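Local coordinates for protein oxidase/hydroxylase (Streptomyces hygroscopicus subsp. hygroscopicus, PDB 4XCA) that probably acts as a 2-oxoglutarate-dependent oxygenase of the phytanoyl-CoA dioxygenase family, carrying out oxidative cyclization in orthosomycin biosynthesis, at residues A[85-90]-A[133-138]; A[100-105]-A[204-209]; A[151-156]-A[188-193]. One frame throughout, in Å; residues are numbered along the deposited sequence.

Interaction 1 (A[85-90]-A[133-138]); sequences LLEGYG and CPYVKA. With AKG (2-oxoglutaric acid), chain F.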
loop_
_atom_site.group_PDB
_atom_site.type_symbol
_atom_site.label_atom_id
_atom_site.label_comp_id
_atom_site.label_asym_id
_atom_site.label_seq_id
_atom_site.Cartn_x
_atom_site.Cartn_y
_atom_site.Cartn_z
ATOM N N LEU A 85 19.131 14.133 12.371
ATOM C CA LEU A 85 20.042 13.106 12.881
ATOM C C LEU A 85 19.463 12.441 14.134
ATOM O O LEU A 85 19.320 13.071 15.175
ATOM C CB LEU A 85 21.418 13.695 13.196
ATOM C CG LEU A 85 22.454 12.701 13.738
ATOM C CD1 LEU A 85 22.747 11.599 12.713
ATOM C CD2 LEU A 85 23.729 13.426 14.119
ATOM N N LEU A 86 19.125 11.164 14.034
ATOM C CA LEU A 86 18.426 10.497 15.125
ATOM C C LEU A 86 19.396 9.862 16.130
ATOM O O LEU A 86 19.094 9.757 17.321
ATOM C CB LEU A 86 17.475 9.447 14.562
ATOM C CG LEU A 86 16.011 9.862 14.401
ATOM C CD1 LEU A 86 15.796 11.353 14.388
ATOM C CD2 LEU A 86 15.421 9.229 13.180
ATOM N N GLU A 87 20.555 9.437 15.630
ATOM C CA GLU A 87 21.604 8.846 16.459
ATOM C C GLU A 87 22.906 8.791 15.671
ATOM O O GLU A 87 22.896 8.851 14.431
ATOM C CB GLU A 87 21.210 7.438 16.910
ATOM C CG GLU A 87 20.939 6.490 15.745
ATOM C CD GLU A 87 20.440 5.110 16.182
ATOM O OE1 GLU A 87 19.670 4.500 15.402
ATOM O OE2 GLU A 87 20.820 4.635 17.288
ATOM N N GLY A 88 24.016 8.658 16.387
ATOM C CA GLY A 88 25.326 8.485 15.781
ATOM C C GLY A 88 26.249 7.813 16.774
ATOM O O GLY A 88 26.563 8.391 17.816
ATOM N N TYR A 89 26.673 6.586 16.480
ATOM C CA TYR A 89 27.439 5.814 17.465
ATOM C C TYR A 89 28.488 4.945 16.769
ATOM O O TYR A 89 28.428 4.729 15.565
ATOM C CB TYR A 89 26.497 4.948 18.351
ATOM C CG TYR A 89 25.696 3.923 17.569
ATOM C CD1 TYR A 89 24.441 4.233 17.056
ATOM C CD2 TYR A 89 26.210 2.656 17.314
ATOM C CE1 TYR A 89 23.720 3.310 16.316
ATOM C CE2 TYR A 89 25.494 1.722 16.573
ATOM C CZ TYR A 89 24.252 2.056 16.081
ATOM O OH TYR A 89 23.540 1.129 15.360
ATOM N N GLY A 90 29.459 4.468 17.533
ATOM C CA GLY A 90 30.483 3.600 16.992
ATOM C C GLY A 90 30.367 2.224 17.610
ATOM O O GLY A 90 29.868 2.076 18.730
ATOM N N CYS A 133 11.178 6.391 3.488
ATOM C CA CYS A 133 11.528 5.494 4.574
ATOM C C CYS A 133 11.853 6.352 5.772
ATOM O O CYS A 133 12.805 7.135 5.723
ATOM C CB CYS A 133 12.723 4.601 4.196
ATOM S SG CYS A 133 12.444 3.704 2.664
ATOM N N PRO A 134 11.055 6.223 6.844
ATOM C CA PRO A 134 11.152 7.071 8.044
ATOM C C PRO A 134 12.411 6.845 8.883
ATOM O O PRO A 134 12.857 7.769 9.557
ATOM C CB PRO A 134 9.901 6.687 8.835
ATOM C CG PRO A 134 9.611 5.286 8.384
ATOM C CD PRO A 134 9.932 5.271 6.929
ATOM N N TYR A 135 12.980 5.647 8.858
ATOM C CA TYR A 135 14.184 5.406 9.631
ATOM C C TYR A 135 15.233 4.668 8.807
ATOM O O TYR A 135 15.106 3.477 8.556
ATOM C CB TYR A 135 13.855 4.610 10.900
ATOM C CG TYR A 135 14.795 4.870 12.053
ATOM C CD1 TYR A 135 16.168 4.647 11.926
ATOM C CD2 TYR A 135 14.315 5.337 13.280
ATOM C CE1 TYR A 135 17.038 4.883 12.978
ATOM C CE2 TYR A 135 15.179 5.571 14.335
ATOM C CZ TYR A 135 16.539 5.344 14.176
ATOM O OH TYR A 135 17.403 5.583 15.219
ATOM N N VAL A 136 16.279 5.373 8.399
ATOM C CA VAL A 136 17.365 4.725 7.692
ATOM C C VAL A 136 18.665 4.942 8.449
ATOM O O VAL A 136 18.805 5.888 9.233
ATOM C CB VAL A 136 17.525 5.227 6.233
ATOM C CG1 VAL A 136 16.200 5.137 5.465
ATOM C CG2 VAL A 136 18.082 6.642 6.194
ATOM N N LYS A 137 19.617 4.057 8.202
ATOM C CA LYS A 137 20.885 4.090 8.888
ATOM C C LYS A 137 22.006 4.010 7.854
ATOM O O LYS A 137 21.920 3.234 6.903
ATOM C CB LYS A 137 20.959 2.937 9.887
ATOM C CG LYS A 137 22.016 3.079 10.922
ATOM C CD LYS A 137 21.829 2.044 12.014
ATOM C CE LYS A 137 20.731 2.453 12.955
ATOM N NZ LYS A 137 20.690 1.528 14.105
ATOM N N ALA A 138 23.025 4.845 8.017
ATOM C CA ALA A 138 24.209 4.776 7.187
ATOM C C ALA A 138 25.346 4.205 8.026
ATOM O O ALA A 138 25.823 4.857 8.954
ATOM C CB ALA A 138 24.571 6.150 6.636
HETATM C C1 AKG F . 23.276 -1.932 14.402
HETATM O O1 AKG F . 22.071 -1.749 14.701
HETATM O O2 AKG F . 24.178 -1.360 15.052
HETATM C C2 AKG F . 23.645 -2.843 13.260
HETATM O O5 AKG F . 22.792 -3.232 12.488
HETATM C C3 AKG F . 25.090 -3.252 13.109
HETATM C C4 AKG F . 25.316 -3.845 11.743
HETATM C C5 AKG F . 26.745 -4.336 11.669
HETATM O O3 AKG F . 27.232 -4.659 10.558
HETATM O O4 AKG F . 27.456 -4.444 12.712
#
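Tyr89 and Lys137 meet at the 2-oxoglutarate pocket, where the phenol edge of Tyr89 is turned to the ammonium group and to the cosubstrate. Lys137 NZ donates to Tyr89 OH over 3.1 Å, and that hydroxyl in turn donates to AKG O2 at 2.6 Å, which lies in the ring plane. The lysine runs anti to its backbone nitrogen at first (chi1 -163°) and then bends at chi3, bringing NZ within 3.6 Å of AKG O1.

Behind this pair Glu87 presents one oxygen to two donors. Tyr135 OH gives a short bond of 2.5 Å to Glu87 OE1, approaching from well above the carboxylate plane, which stands 81° from the phenol ring. Lys137 NZ reaches the same OE1 at 3.4 Å, a weak hydrogen bond within a salt bridge. OE1 thus accepts from both, and Lys137 NZ links Glu87 to Tyr89, the donor to the ligand: a chain of polar contacts with one weak link. Leu86 supplies the apolar part: its CD2 sits over one face of the Tyr135 ring, 4.1 Å from the centroid, in a CH-pi contact.

Closest CA pairs lie 8.6 Å or more apart (Leu86 with Tyr135), because strand 217-226 runs between strands 83-93 and 136-141 and the side chains bridge across it. Leu86 and Glu87 both face Gly223 on that strand, a classic beta bulge, while helix 69-79 packs against Val136.

Interaction 2 (A[100-105]-A[204-209]); sequences YLHGGN and LMHGTR. With NI (nickel (II) ion), chain E; AKG (2-oxoglutaric acid), chain F.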
loop_
_atom_site.group_PDB
_atom_site.type_symbol
_atom_site.label_atom_id
_atom_site.label_comp_id
_atom_site.label_asym_id
_atom_site.label_seq_id
_atom_site.Cartn_x
_atom_site.Cartn_y
_atom_site.Cartn_z
ATOM N N TYR A 100 22.162 -10.592 17.115
ATOM C CA TYR A 100 21.038 -11.378 16.657
ATOM C C TYR A 100 20.089 -10.528 15.811
ATOM O O TYR A 100 20.196 -9.299 15.783
ATOM C CB TYR A 100 20.330 -11.997 17.851
ATOM C CG TYR A 100 21.223 -12.952 18.614
ATOM C CD1 TYR A 100 22.096 -13.804 17.941
ATOM C CD2 TYR A 100 21.217 -12.991 20.006
ATOM C CE1 TYR A 100 22.915 -14.688 18.631
ATOM C CE2 TYR A 100 22.049 -13.869 20.703
ATOM C CZ TYR A 100 22.888 -14.711 20.010
ATOM O OH TYR A 100 23.706 -15.584 20.696
ATOM N N LEU A 101 19.186 -11.193 15.102
ATOM C CA LEU A 101 18.290 -10.508 14.181
ATOM C C LEU A 101 17.346 -9.543 14.879
ATOM O O LEU A 101 16.766 -9.858 15.917
ATOM C CB LEU A 101 17.479 -11.520 13.389
ATOM C CG LEU A 101 18.219 -12.412 12.393
ATOM C CD1 LEU A 101 17.208 -13.250 11.649
ATOM C CD2 LEU A 101 19.098 -11.594 11.423
ATOM N N HIS A 102 17.222 -8.354 14.304
ATOM C CA HIS A 102 16.277 -7.346 14.767
ATOM C C HIS A 102 15.730 -6.609 13.545
ATOM O O HIS A 102 16.318 -6.663 12.472
ATOM C CB HIS A 102 16.939 -6.375 15.749
ATOM C CG HIS A 102 18.190 -5.744 15.226
ATOM N ND1 HIS A 102 19.370 -6.443 15.065
ATOM C CD2 HIS A 102 18.442 -4.478 14.812
ATOM C CE1 HIS A 102 20.295 -5.635 14.576
ATOM N NE2 HIS A 102 19.758 -4.437 14.413
ATOM N N GLY A 103 14.603 -5.930 13.704
ATOM C CA GLY A 103 13.961 -5.280 12.582
ATOM C C GLY A 103 12.922 -6.202 11.976
ATOM O O GLY A 103 12.494 -7.162 12.622
ATOM N N GLY A 104 12.508 -5.926 10.743
ATOM C CA GLY A 104 11.506 -6.772 10.116
ATOM C C GLY A 104 10.148 -6.106 10.177
ATOM O O GLY A 104 9.711 -5.646 11.244
ATOM N N ASN A 105 9.470 -6.084 9.033
ATOM C CA ASN A 105 8.352 -5.179 8.806
ATOM C C ASN A 105 7.073 -5.488 9.592
ATOM O O ASN A 105 6.325 -4.577 9.964
ATOM C CB ASN A 105 8.032 -5.164 7.316
ATOM C CG ASN A 105 7.069 -4.065 6.940
ATOM O OD1 ASN A 105 7.253 -2.903 7.328
ATOM N ND2 ASN A 105 6.027 -4.423 6.181
ATOM N N LEU A 204 14.317 -3.502 7.509
ATOM C CA LEU A 204 14.908 -4.785 7.129
ATOM C C LEU A 204 15.256 -5.601 8.377
ATOM O O LEU A 204 15.794 -5.060 9.353
ATOM C CB LEU A 204 16.145 -4.570 6.261
ATOM C CG LEU A 204 16.810 -5.805 5.640
ATOM C CD1 LEU A 204 16.036 -6.339 4.423
ATOM C CD2 LEU A 204 18.229 -5.453 5.254
ATOM N N MET A 205 14.910 -6.885 8.372
ATOM C CA MET A 205 15.359 -7.783 9.438
ATOM C C MET A 205 16.820 -8.147 9.181
ATOM O O MET A 205 17.149 -8.699 8.132
ATOM C CB MET A 205 14.502 -9.050 9.529
ATOM C CG MET A 205 14.921 -9.952 10.692
ATOM S SD MET A 205 13.844 -11.364 11.027
ATOM C CE MET A 205 12.313 -10.548 11.454
ATOM N N HIS A 206 17.689 -7.846 10.144
ATOM C CA HIS A 206 19.136 -7.911 9.916
ATOM C C HIS A 206 19.882 -8.129 11.229
ATOM O O HIS A 206 19.320 -8.007 12.309
ATOM C CB HIS A 206 19.626 -6.618 9.252
ATOM C CG HIS A 206 19.480 -5.415 10.135
ATOM N ND1 HIS A 206 18.261 -4.823 10.393
ATOM C CD2 HIS A 206 20.392 -4.724 10.860
ATOM C CE1 HIS A 206 18.430 -3.805 11.213
ATOM N NE2 HIS A 206 19.714 -3.719 11.507
ATOM N N GLY A 207 21.160 -8.446 11.116
ATOM C CA GLY A 207 22.007 -8.729 12.257
ATOM C C GLY A 207 23.391 -8.972 11.702
ATOM O O GLY A 207 23.695 -8.534 10.588
ATOM N N THR A 208 24.244 -9.648 12.462
ATOM C CA THR A 208 25.533 -10.096 11.928
ATOM C C THR A 208 25.805 -11.524 12.372
ATOM O O THR A 208 25.268 -11.975 13.388
ATOM C CB THR A 208 26.720 -9.226 12.399
ATOM O OG1 THR A 208 27.214 -9.752 13.634
ATOM C CG2 THR A 208 26.328 -7.745 12.574
ATOM N N ARG A 209 26.649 -12.224 11.624
ATOM C CA ARG A 209 27.185 -13.507 12.070
ATOM C C ARG A 209 28.026 -13.381 13.344
ATOM O O ARG A 209 28.509 -12.299 13.704
ATOM C CB ARG A 209 28.043 -14.151 10.972
ATOM C CG ARG A 209 27.340 -14.321 9.637
ATOM C CD ARG A 209 26.140 -15.250 9.749
ATOM N NE ARG A 209 25.554 -15.503 8.437
ATOM C CZ ARG A 209 24.639 -16.432 8.182
ATOM N NH1 ARG A 209 24.192 -17.219 9.153
ATOM N NH2 ARG A 209 24.172 -16.576 6.950
HETATM NI NI NI E . 20.714 -2.849 13.196
HETATM C C1 AKG F . 23.276 -1.932 14.402
HETATM O O1 AKG F . 22.071 -1.749 14.701
HETATM O O2 AKG F . 24.178 -1.360 15.052
HETATM C C2 AKG F . 23.645 -2.843 13.260
HETATM O O5 AKG F . 22.792 -3.232 12.488
HETATM C C3 AKG F . 25.090 -3.252 13.109
HETATM C C4 AKG F . 25.316 -3.845 11.743
HETATM C C5 AKG F . 26.745 -4.336 11.669
HETATM O O3 AKG F . 27.232 -4.659 10.558
HETATM O O4 AKG F . 27.456 -4.444 12.712
HETATM O O HOH W 1 19.087 -1.926 13.485
HETATM O O HOH W 2 20.874 -1.299 11.821
#
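His102 and His206 converge on the nickel ion. Metal coordination comes first: His102 NE2 binds at 2.2 Å and His206 NE2 at 2.1 Å, while AKG O1 and O5 chelate and two waters complete six ligands. Glu202, an iron ligand in another structure of the protein, does not bind the nickel here. Both NE2 atoms bind the same ion, which is why His102 NE2 and His206 NE2 lie 3.0 Å apart without being bonded. The imidazoles cross obliquely, their planes 58° apart.

Second-shell hydrogen bonds fix the ring rotations. His102 ND1 donates to Tyr100 O, which lies in the ring plane, and His206 ND1 donates to Leu204 O at 2.7 Å from above the carbonyl plane. Pairing puts both side chains on one face of the sheet, and the first torsions (chi1 53° in His102, 66° in His206), with CG between backbone nitrogen and carbonyl carbon, swing the rings toward each other and the nickel.

Backbone bonding supports this pairing. Reciprocal bonds of 2.9 Å, His102 N to His206 O and His206 N to His102 O, make an antiparallel hydrogen-bonded pair. The apolar contact is Leu101 CD1 against Met205 SD, at 3.9 Å.

Strand 99-102 is an outermost strand of the four-stranded sheet. Strand 206-208 continues the pairing to strand 153-156, through Gly207 with Cys154, while helix 179-182 packs against Tyr100 and Leu101.

Interaction 3 (A[151-156]-A[188-193]); sequences GSFCYV and SDVFVR. With AKG (2-oxoglutaric acid), chain F.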
loop_
_atom_site.group_PDB
_atom_site.type_symbol
_atom_site.label_atom_id
_atom_site.label_comp_id
_atom_site.label_asym_id
_atom_site.label_seq_id
_atom_site.Cartn_x
_atom_site.Cartn_y
_atom_site.Cartn_z
ATOM N N GLY A 151 32.204 -11.974 11.084
ATOM C CA GLY A 151 31.016 -11.335 11.627
ATOM C C GLY A 151 30.288 -10.473 10.607
ATOM O O GLY A 151 29.948 -9.315 10.878
ATOM N N SER A 152 30.042 -11.035 9.432
ATOM C CA SER A 152 29.420 -10.277 8.352
ATOM C C SER A 152 27.958 -9.936 8.626
ATOM O O SER A 152 27.194 -10.758 9.122
ATOM C CB SER A 152 29.519 -11.042 7.023
ATOM O OG SER A 152 28.847 -12.282 7.081
ATOM N N PHE A 153 27.606 -8.701 8.300
ATOM C CA PHE A 153 26.224 -8.265 8.216
ATOM C C PHE A 153 25.420 -9.292 7.442
ATOM O O PHE A 153 25.823 -9.724 6.360
ATOM C CB PHE A 153 26.146 -6.905 7.531
ATOM C CG PHE A 153 24.760 -6.380 7.367
ATOM C CD1 PHE A 153 23.979 -6.762 6.282
ATOM C CD2 PHE A 153 24.248 -5.462 8.273
ATOM C CE1 PHE A 153 22.711 -6.258 6.119
ATOM C CE2 PHE A 153 22.970 -4.954 8.125
ATOM C CZ PHE A 153 22.200 -5.344 7.048
ATOM N N CYS A 154 24.295 -9.699 8.008
ATOM C CA CYS A 154 23.429 -10.638 7.328
ATOM C C CYS A 154 21.998 -10.164 7.482
ATOM O O CYS A 154 21.686 -9.437 8.422
ATOM C CB CYS A 154 23.618 -12.058 7.868
ATOM S SG CYS A 154 23.314 -12.267 9.633
ATOM N N TYR A 155 21.140 -10.558 6.546
ATOM C CA TYR A 155 19.780 -10.035 6.472
ATOM C C TYR A 155 18.847 -11.080 5.863
ATOM O O TYR A 155 19.282 -11.950 5.106
ATOM C CB TYR A 155 19.744 -8.758 5.633
ATOM C CG TYR A 155 20.062 -9.039 4.172
ATOM C CD1 TYR A 155 21.374 -9.255 3.751
ATOM C CD2 TYR A 155 19.049 -9.118 3.219
ATOM C CE1 TYR A 155 21.665 -9.534 2.438
ATOM C CE2 TYR A 155 19.338 -9.395 1.890
ATOM C CZ TYR A 155 20.643 -9.600 1.511
ATOM O OH TYR A 155 20.931 -9.874 0.194
ATOM N N VAL A 156 17.566 -10.983 6.203
ATOM C CA VAL A 156 16.534 -11.851 5.661
ATOM C C VAL A 156 15.937 -11.180 4.425
ATOM O O VAL A 156 15.380 -10.082 4.499
ATOM C CB VAL A 156 15.435 -12.148 6.709
ATOM C CG1 VAL A 156 14.346 -13.026 6.121
ATOM C CG2 VAL A 156 16.038 -12.813 7.929
ATOM N N SER A 188 21.103 -14.007 4.001
ATOM C CA SER A 188 22.244 -13.770 3.138
ATOM C C SER A 188 23.256 -12.873 3.827
ATOM O O SER A 188 22.909 -12.107 4.718
ATOM C CB SER A 188 21.810 -13.130 1.817
ATOM O OG SER A 188 20.638 -13.746 1.316
ATOM N N ASP A 189 24.504 -12.968 3.394
ATOM C CA ASP A 189 25.568 -12.157 3.962
ATOM C C ASP A 189 25.950 -11.025 3.032
ATOM O O ASP A 189 25.788 -11.130 1.818
ATOM C CB ASP A 189 26.787 -13.015 4.264
ATOM C CG ASP A 189 26.530 -14.001 5.378
ATOM O OD1 ASP A 189 26.326 -13.539 6.518
ATOM O OD2 ASP A 189 26.528 -15.228 5.121
ATOM N N VAL A 190 26.437 -9.938 3.617
ATOM C CA VAL A 190 26.996 -8.839 2.848
ATOM C C VAL A 190 28.464 -8.622 3.231
ATOM O O VAL A 190 28.790 -8.508 4.407
ATOM C CB VAL A 190 26.199 -7.542 3.081
ATOM C CG1 VAL A 190 26.791 -6.408 2.285
ATOM C CG2 VAL A 190 24.742 -7.750 2.718
ATOM N N PHE A 191 29.344 -8.575 2.239
ATOM C CA PHE A 191 30.758 -8.313 2.481
ATOM C C PHE A 191 31.062 -6.883 2.112
ATOM O O PHE A 191 30.448 -6.330 1.208
ATOM C CB PHE A 191 31.641 -9.287 1.706
ATOM C CG PHE A 191 31.393 -10.725 2.073
ATOM C CD1 PHE A 191 31.185 -11.085 3.406
ATOM C CD2 PHE A 191 31.327 -11.712 1.094
ATOM C CE1 PHE A 191 30.935 -12.403 3.768
ATOM C CE2 PHE A 191 31.077 -13.032 1.449
ATOM C CZ PHE A 191 30.876 -13.374 2.795
ATOM N N VAL A 192 31.981 -6.269 2.856
ATOM C CA VAL A 192 32.282 -4.850 2.694
ATOM C C VAL A 192 33.766 -4.571 2.889
ATOM O O VAL A 192 34.474 -5.358 3.505
ATOM C CB VAL A 192 31.470 -3.978 3.709
ATOM C CG1 VAL A 192 29.988 -4.147 3.492
ATOM C CG2 VAL A 192 31.845 -4.326 5.140
ATOM N N ARG A 193 34.223 -3.432 2.382
ATOM C CA ARG A 193 35.578 -2.936 2.646
ATOM C C ARG A 193 35.513 -1.716 3.564
ATOM O O ARG A 193 34.448 -1.103 3.722
ATOM C CB ARG A 193 36.303 -2.537 1.347
ATOM C CG ARG A 193 36.205 -3.513 0.165
ATOM C CD ARG A 193 37.436 -4.426 0.037
ATOM N NE ARG A 193 38.703 -3.797 0.442
ATOM C CZ ARG A 193 39.661 -3.387 -0.391
ATOM N NH1 ARG A 193 39.527 -3.518 -1.706
ATOM N NH2 ARG A 193 40.767 -2.837 0.090
HETATM C C1 AKG F . 23.276 -1.932 14.402
HETATM O O1 AKG F . 22.071 -1.749 14.701
HETATM O O2 AKG F . 24.178 -1.360 15.052
HETATM C C2 AKG F . 23.645 -2.843 13.260
HETATM O O5 AKG F . 22.792 -3.232 12.488
HETATM C C3 AKG F . 25.090 -3.252 13.109
HETATM C C4 AKG F . 25.316 -3.845 11.743
HETATM C C5 AKG F . 26.745 -4.336 11.669
HETATM O O3 AKG F . 27.232 -4.659 10.558
HETATM O O4 AKG F . 27.456 -4.444 12.712
HETATM O O HOH W 3 29.518 -7.188 6.865
#
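Ser188, Tyr155 and Val190 bury the most surface here, and each meets the opposing segment differently. Ser188 pairs with Tyr155 through two backbone bonds, Tyr155 N to Ser188 O and Ser188 N to Tyr155 O, both 3.0 Å: an antiparallel hydrogen-bonded pair whose side chains share one face. Ser188 CB lies above the CE1-CZ rim of the phenol ring, 3.7 Å from Tyr155 CE1. The serine hydroxyl is engaged elsewhere, bonded to Gln157 NE2.

In Tyr155, CG lies between the backbone nitrogen and the carbonyl carbon (chi1 67°), which carries the ring toward the partner segment. There Val190 CG2 meets Tyr155 CE1 at 3.6 Å, the two side chains crossing at about a right angle. The same methyl lies 3.8 Å from Phe153 CD1; Val190 and Phe153 run side by side in one direction. Phe153 in turn directs the CD2 edge of its ring toward the cosubstrate, with Phe153 CD2 3.8 Å from AKG O3. The backbone matches this: Val190 N donates to Phe153 O over 2.8 Å with an N-H...O angle of 162°, and one water joins Phe153 N to Val190 O.

On the face opposite to Tyr155 and Ser188, Cys154 and Asp189 form a non-hydrogen-bonded pair. Ser152 OG gives Asp189 OD1 a weak bond of 2.9 Å, while the stronger partner of that oxygen is Arg209, in a salt bridge.

Two kinds of chemistry therefore meet in this contact. In the apolar cluster, Val190 joins Phe153, whose ring lines the ligand pocket, to Tyr155, and strand 17-20 covers Val190 further. In the polar group of Ser152, Asp189 and Arg209, the carboxylate charge is probably balanced by the arginine, and the backbone bonds fix the pairing of the two segments.

In the fold
Read from the N terminus, strand 83-93 opens interaction 1 and strand 99-102, next along the chain, opens interaction 2. Interaction 1 closes at 133-138, while interaction 2 stays open until 204-209, so the two cross. Interaction 3 follows interaction 1 in series, pairing 151-156 with 188-193 entirely within the span of interaction 2. Interaction 1 belongs to the six-stranded sheet; interactions 2 and 3 both lie in the four-stranded sheet, where strands 206-208 and 153-156 are neighbours, and so they touch. Interaction 1 touches neither, yet all three reach the 2-oxoglutarate, as expected for a double-stranded beta helix holding its ligand between two sheets.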